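Side-chain contacts in amidase, hydantoinase/carbamoylase family (PDB 6C0D), which probably hydrolyses N-carbamoyl-L-amino acids, acting as a zinc-dependent, homodimeric enzyme of the peptidase M20 family: residues 11-16 against 413-418; 379-384 against 407-412. All coordinates share one frame; numbering follows the deposited sequence. Where two conformers were deposited one is given.

Contact 1: 11-16 against 413-418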
loop_
_atom_site.group_PDB
_atom_site.type_symbol
_atom_site.label_atom_id
_atom_site.label_comp_id
_atom_site.label_asym_id
_atom_site.label_seq_id
_atom_site.Cartn_x
_atom_site.Cartn_y
_atom_site.Cartn_z
ATOM N N GLU A 11 -56.312 25.641 6.594
ATOM C CA GLU A 11 -55.559 24.798 5.668
ATOM C C GLU A 11 -55.478 23.358 6.183
ATOM O O GLU A 11 -54.925 23.104 7.255
ATOM C CB GLU A 11 -54.149 25.367 5.449
ATOM C CG GLU A 11 -53.543 25.017 4.090
ATOM C CD GLU A 11 -52.095 25.469 3.942
ATOM O OE1 GLU A 11 -51.595 26.181 4.847
ATOM O OE2 GLU A 11 -51.456 25.101 2.919
ATOM N N ASP A 12 -56.040 22.418 5.423
ATOM C CA ASP A 12 -56.001 21.008 5.793
ATOM C C ASP A 12 -54.781 20.343 5.172
ATOM O O ASP A 12 -54.512 20.503 3.974
ATOM C CB ASP A 12 -57.272 20.283 5.356
ATOM C CG ASP A 12 -58.502 20.794 6.068
ATOM O OD1 ASP A 12 -59.393 21.350 5.389
ATOM O OD2 ASP A 12 -58.566 20.658 7.309
ATOM N N PHE A 13 -54.049 19.607 5.987
ATOM C CA PHE A 13 -52.870 18.937 5.491
ATOM C C PHE A 13 -53.075 17.424 5.504
ATOM O O PHE A 13 -53.842 16.901 6.316
ATOM C CB PHE A 13 -51.643 19.305 6.335
ATOM C CG PHE A 13 -51.180 20.725 6.133
ATOM C CD1 PHE A 13 -51.561 21.732 7.016
ATOM C CD2 PHE A 13 -50.371 21.055 5.054
ATOM C CE1 PHE A 13 -51.132 23.041 6.830
ATOM C CE2 PHE A 13 -49.926 22.360 4.863
ATOM C CZ PHE A 13 -50.308 23.353 5.751
ATOM N N PRO A 14 -52.397 16.698 4.623
ATOM C CA PRO A 14 -52.527 15.240 4.614
ATOM C C PRO A 14 -51.914 14.634 5.865
ATOM O O PRO A 14 -51.096 15.249 6.548
ATOM C CB PRO A 14 -51.741 14.812 3.370
ATOM C CG PRO A 14 -51.434 16.067 2.628
ATOM C CD PRO A 14 -51.461 17.180 3.595
ATOM N N ARG A 15 -52.301 13.391 6.131
ATOM C CA ARG A 15 -51.825 12.647 7.300
ATOM C C ARG A 15 -51.321 11.288 6.827
ATOM O O ARG A 15 -52.106 10.474 6.328
ATOM C CB ARG A 15 -52.950 12.494 8.327
ATOM N N ILE A 16 -50.012 11.034 6.964
ATOM C CA ILE A 16 -49.504 9.725 6.576
ATOM C C ILE A 16 -49.990 8.680 7.570
ATOM O O ILE A 16 -50.451 8.982 8.673
ATOM C CB ILE A 16 -47.968 9.693 6.475
ATOM C CG1 ILE A 16 -47.346 9.790 7.881
ATOM C CG2 ILE A 16 -47.476 10.802 5.565
ATOM C CD1 ILE A 16 -45.840 9.437 7.911
ATOM N N ALA A 413 -44.469 18.092 0.262
ATOM C CA ALA A 413 -45.007 17.658 -1.027
ATOM C C ALA A 413 -46.369 18.278 -1.274
ATOM O O ALA A 413 -46.677 18.681 -2.402
ATOM C CB ALA A 413 -45.127 16.137 -1.086
ATOM N N ALA A 414 -47.204 18.342 -0.237
ATOM C CA ALA A 414 -48.511 18.986 -0.380
ATOM C C ALA A 414 -48.360 20.439 -0.815
ATOM O O ALA A 414 -49.118 20.924 -1.667
ATOM C CB ALA A 414 -49.288 18.911 0.940
ATOM N N ARG A 415 -47.402 21.156 -0.206
ATOM C CA ARG A 415 -47.213 22.569 -0.522
ATOM C C ARG A 415 -46.593 22.741 -1.898
ATOM O O ARG A 415 -46.961 23.658 -2.641
ATOM C CB ARG A 415 -46.326 23.234 0.533
ATOM C CG ARG A 415 -46.922 23.270 1.932
ATOM C CD ARG A 415 -48.159 24.149 1.983
ATOM N NE ARG A 415 -47.923 25.478 1.423
ATOM C CZ ARG A 415 -47.228 26.443 2.019
ATOM N NH1 ARG A 415 -46.665 26.233 3.205
ATOM N NH2 ARG A 415 -47.079 27.619 1.422
ATOM N N ILE A 416 -45.616 21.893 -2.227
ATOM C CA ILE A 416 -44.967 21.952 -3.537
ATOM C C ILE A 416 -45.978 21.691 -4.634
ATOM O O ILE A 416 -46.083 22.446 -5.612
ATOM C CB ILE A 416 -43.815 20.931 -3.606
ATOM C CG1 ILE A 416 -42.643 21.381 -2.730
ATOM C CG2 ILE A 416 -43.369 20.730 -5.084
ATOM C CD1 ILE A 416 -41.651 20.231 -2.408
ATOM N N ALA A 417 -46.749 20.611 -4.487
ATOM C CA ALA A 417 -47.729 20.274 -5.516
ATOM C C ALA A 417 -48.827 21.328 -5.596
ATOM O O ALA A 417 -49.265 21.703 -6.696
ATOM C CB ALA A 417 -48.309 18.887 -5.219
ATOM N N GLY A 418 -49.262 21.844 -4.444
ATOM C CA GLY A 418 -50.296 22.867 -4.459
ATOM C C GLY A 418 -49.826 24.139 -5.139
ATOM O O GLY A 418 -50.620 24.846 -5.764
#

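Contact 2: 379-384 against 407-412. With SO4 (sulfate ion), chain D.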
loop_
_atom_site.group_PDB
_atom_site.type_symbol
_atom_site.label_atom_id
_atom_site.label_comp_id
_atom_site.label_asym_id
_atom_site.label_seq_id
_atom_site.Cartn_x
_atom_site.Cartn_y
_atom_site.Cartn_z
ATOM N N CYS A 379 -35.083 18.493 -5.386
ATOM C CA CYS A 379 -34.667 18.764 -4.014
ATOM C C CYS A 379 -34.481 17.442 -3.280
ATOM O O CYS A 379 -34.941 16.385 -3.727
ATOM C CB CYS A 379 -35.683 19.663 -3.291
ATOM S SG CYS A 379 -37.291 18.872 -3.084
ATOM N N MET A 380 -33.733 17.498 -2.177
ATOM C CA MET A 380 -33.538 16.324 -1.330
ATOM C C MET A 380 -33.802 16.660 0.130
ATOM O O MET A 380 -33.547 17.776 0.587
ATOM C CB MET A 380 -32.103 15.762 -1.446
ATOM C CG MET A 380 -31.790 15.231 -2.836
ATOM S SD MET A 380 -30.243 14.263 -2.816
ATOM C CE MET A 380 -30.795 12.722 -2.060
ATOM N N LEU A 381 -34.267 15.649 0.867
ATOM C CA LEU A 381 -34.503 15.764 2.300
ATOM C C LEU A 381 -33.772 14.619 2.976
ATOM O O LEU A 381 -33.960 13.465 2.580
ATOM C CB LEU A 381 -36.007 15.682 2.614
ATOM C CG LEU A 381 -36.374 15.971 4.072
ATOM C CD1 LEU A 381 -36.288 17.487 4.280
ATOM C CD2 LEU A 381 -37.773 15.457 4.392
ATOM N N PHE A 382 -32.958 14.926 3.999
ATOM C CA PHE A 382 -32.173 13.913 4.705
ATOM C C PHE A 382 -32.766 13.599 6.084
ATOM O O PHE A 382 -33.288 14.491 6.761
ATOM C CB PHE A 382 -30.727 14.379 4.915
ATOM C CG PHE A 382 -29.823 14.203 3.711
ATOM C CD1 PHE A 382 -30.274 13.559 2.564
ATOM C CD2 PHE A 382 -28.531 14.703 3.732
ATOM C CE1 PHE A 382 -29.429 13.399 1.470
ATOM C CE2 PHE A 382 -27.669 14.527 2.643
ATOM C CZ PHE A 382 -28.127 13.869 1.519
ATOM N N VAL A 383 -32.676 12.326 6.472
ATOM C CA VAL A 383 -32.891 11.902 7.854
ATOM C C VAL A 383 -31.606 11.249 8.335
ATOM O O VAL A 383 -30.838 10.698 7.533
ATOM C CB VAL A 383 -34.079 10.938 8.010
ATOM C CG1 VAL A 383 -35.380 11.637 7.637
ATOM C CG2 VAL A 383 -33.865 9.663 7.205
ATOM N N PRO A 384 -31.297 11.310 9.632
ATOM C CA PRO A 384 -30.008 10.781 10.081
ATOM C C PRO A 384 -29.992 9.263 10.055
ATOM O O PRO A 384 -31.024 8.598 10.180
ATOM C CB PRO A 384 -29.874 11.302 11.521
ATOM C CG PRO A 384 -31.265 11.616 11.946
ATOM C CD PRO A 384 -32.041 11.964 10.725
ATOM N N GLU A 407 -43.345 12.506 7.522
ATOM C CA GLU A 407 -44.284 13.591 7.819
ATOM C C GLU A 407 -43.820 14.920 7.221
ATOM O O GLU A 407 -44.621 15.674 6.645
ATOM C CB GLU A 407 -44.465 13.715 9.343
ATOM C CG GLU A 407 -45.258 12.541 9.915
ATOM C CD GLU A 407 -45.311 12.554 11.440
ATOM O OE1 GLU A 407 -44.391 13.103 12.050
ATOM O OE2 GLU A 407 -46.259 12.007 12.024
ATOM N N VAL A 408 -42.537 15.244 7.385
ATOM C CA VAL A 408 -41.994 16.484 6.813
ATOM C C VAL A 408 -42.089 16.436 5.294
ATOM O O VAL A 408 -42.544 17.390 4.649
ATOM C CB VAL A 408 -40.543 16.713 7.279
ATOM C CG1 VAL A 408 -39.886 17.910 6.493
ATOM C CG2 VAL A 408 -40.504 16.963 8.806
ATOM N N ALA A 409 -41.686 15.310 4.700
ATOM C CA ALA A 409 -41.724 15.203 3.240
ATOM C C ALA A 409 -43.149 15.305 2.700
ATOM O O ALA A 409 -43.386 15.945 1.664
ATOM C CB ALA A 409 -41.076 13.891 2.786
ATOM N N ALA A 410 -44.112 14.683 3.387
ATOM C CA ALA A 410 -45.504 14.736 2.929
ATOM C C ALA A 410 -46.070 16.151 3.008
ATOM O O ALA A 410 -46.824 16.578 2.116
ATOM C CB ALA A 410 -46.368 13.781 3.759
ATOM N N ARG A 411 -45.776 16.862 4.102
ATOM C CA ARG A 411 -46.235 18.242 4.223
ATOM C C ARG A 411 -45.622 19.116 3.133
ATOM O O ARG A 411 -46.336 19.873 2.462
ATOM C CB ARG A 411 -45.908 18.801 5.609
ATOM C CG ARG A 411 -46.380 20.240 5.820
ATOM C CD ARG A 411 -46.002 20.768 7.211
ATOM N NE ARG A 411 -46.284 22.198 7.363
ATOM C CZ ARG A 411 -47.349 22.675 7.999
ATOM N NH1 ARG A 411 -48.207 21.834 8.557
ATOM N NH2 ARG A 411 -47.541 23.981 8.107
ATOM N N ALA A 412 -44.313 19.014 2.929
ATOM C CA ALA A 412 -43.672 19.765 1.854
ATOM C C ALA A 412 -44.242 19.385 0.491
ATOM O O ALA A 412 -44.431 20.250 -0.370
ATOM C CB ALA A 412 -42.165 19.509 1.875
HETATM S S SO4 D . -45.913 27.073 7.153
HETATM O O1 SO4 D . -44.856 27.927 7.687
HETATM O O2 SO4 D . -46.159 25.958 8.066
HETATM O O3 SO4 D . -47.133 27.862 6.996
HETATM O O4 SO4 D . -45.501 26.554 5.851
#

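Contact 1: 11-16 against 413-418
In R415 chi1 (-64°) and chi2 (-66°) bring CD out toward the 11-16 segment, where it meets both E11 OE2 and F13 CE2, and the further bend at chi3 turns NE. E11 contributes the complementary reach: its CG stands anti to the backbone N and the chain runs on extended, which carries the carboxylate across R415 at about a right angle. The resulting pairing is long and rests on charge alone. E11 OE2 lies 3.6 Å from R415 CD, whereas the long salt bridge from E11 OE2 to R415 NE measures 3.9 Å. That oxygen sits well out of the guanidinium plane, the two flat groups are turned 72° apart, and no N-H points at it. E11 is also poorly ordered and R415 was modelled in two conformers, so this pair is evidence of charge attraction rather than of a fixed bond.

The F13 ring meets the same methylene by its edge, with CE2 3.8 Å from R415 CD and that carbon lying in the ring plane. Deeper in, P14 rests its ring on the helix: CD is 3.8 Å from A414 CB, and CG is 3.9 Å from that same methyl. L115 of helix 102-117 and the loop residues C118 and T121 also touch P14, while H345 of helix 340-353 touches R415. The 155 Å² buried, with no hydrogen bond between the segments, joins an irregular N-terminal stretch by side chains alone to the C-terminal helix 399-419 of the M20 metallohydrolase fold.

Contact 2: 379-384 against 407-412
L381 presents one methyl, CD2, to two consecutive residues of helix 399-419, and this is the dense part of the contact. Its CG stands anti to the backbone N (chi1 -173°), which carries the branch off the strand toward the helix. CD2 then lies 3.9 Å from V408 CG1 and, on the neighbouring residue, 4.0 Å from A409 CB. It also comes within 3.9 Å of A409 N, so the methyl touches the helix backbone as well as its side chains. L381 and V408 cross at about a right angle, and all three residues are buried. The small A409 side chain is consistent with the close approach of strand and helix, L381 CA and A409 CA being 7.3 Å apart.

R411 makes no contact with the strand; its chain is extended from CG to NE, and NH2 approaches sulfate O2 at the guanidinium edge. The modelled 2.4 Å is too short to be trusted in detail, and the ion is probably from the crystallisation liquor. On the strand, L381 hydrogen-bonds through its backbone to H196, a zinc ligand. One helix face packs by aliphatic groups onto the strand, while R411 on another side is partly exposed; a helix laid on a strand in this way belongs to the alpha/beta layering of the M20 zinc-binding domain.

Overall arrangement
Both contacts draw on helix 399-419: contact 2 seats the middle of the helix (407-412) on strand 378-384, and contact 1 lays the N-terminal segment over its later part (413-418). Their centres are 12 Å apart and they touch directly. F13 makes a cation-pi interaction with R411, F13 CE1 lying 3.6 Å from R411 NH1, while I16 CG2 sits 3.7 Å from A410 CB. R411 and R415 approach the same sulfate, which R415 meets through a salt bridge. Depth separates the two: contact 1 is centred about 27 Å from the chain centre, contact 2 about 16 Å. Only contact 2 nears the metal site, the L381 side chain lying about 13 Å from the zinc ion.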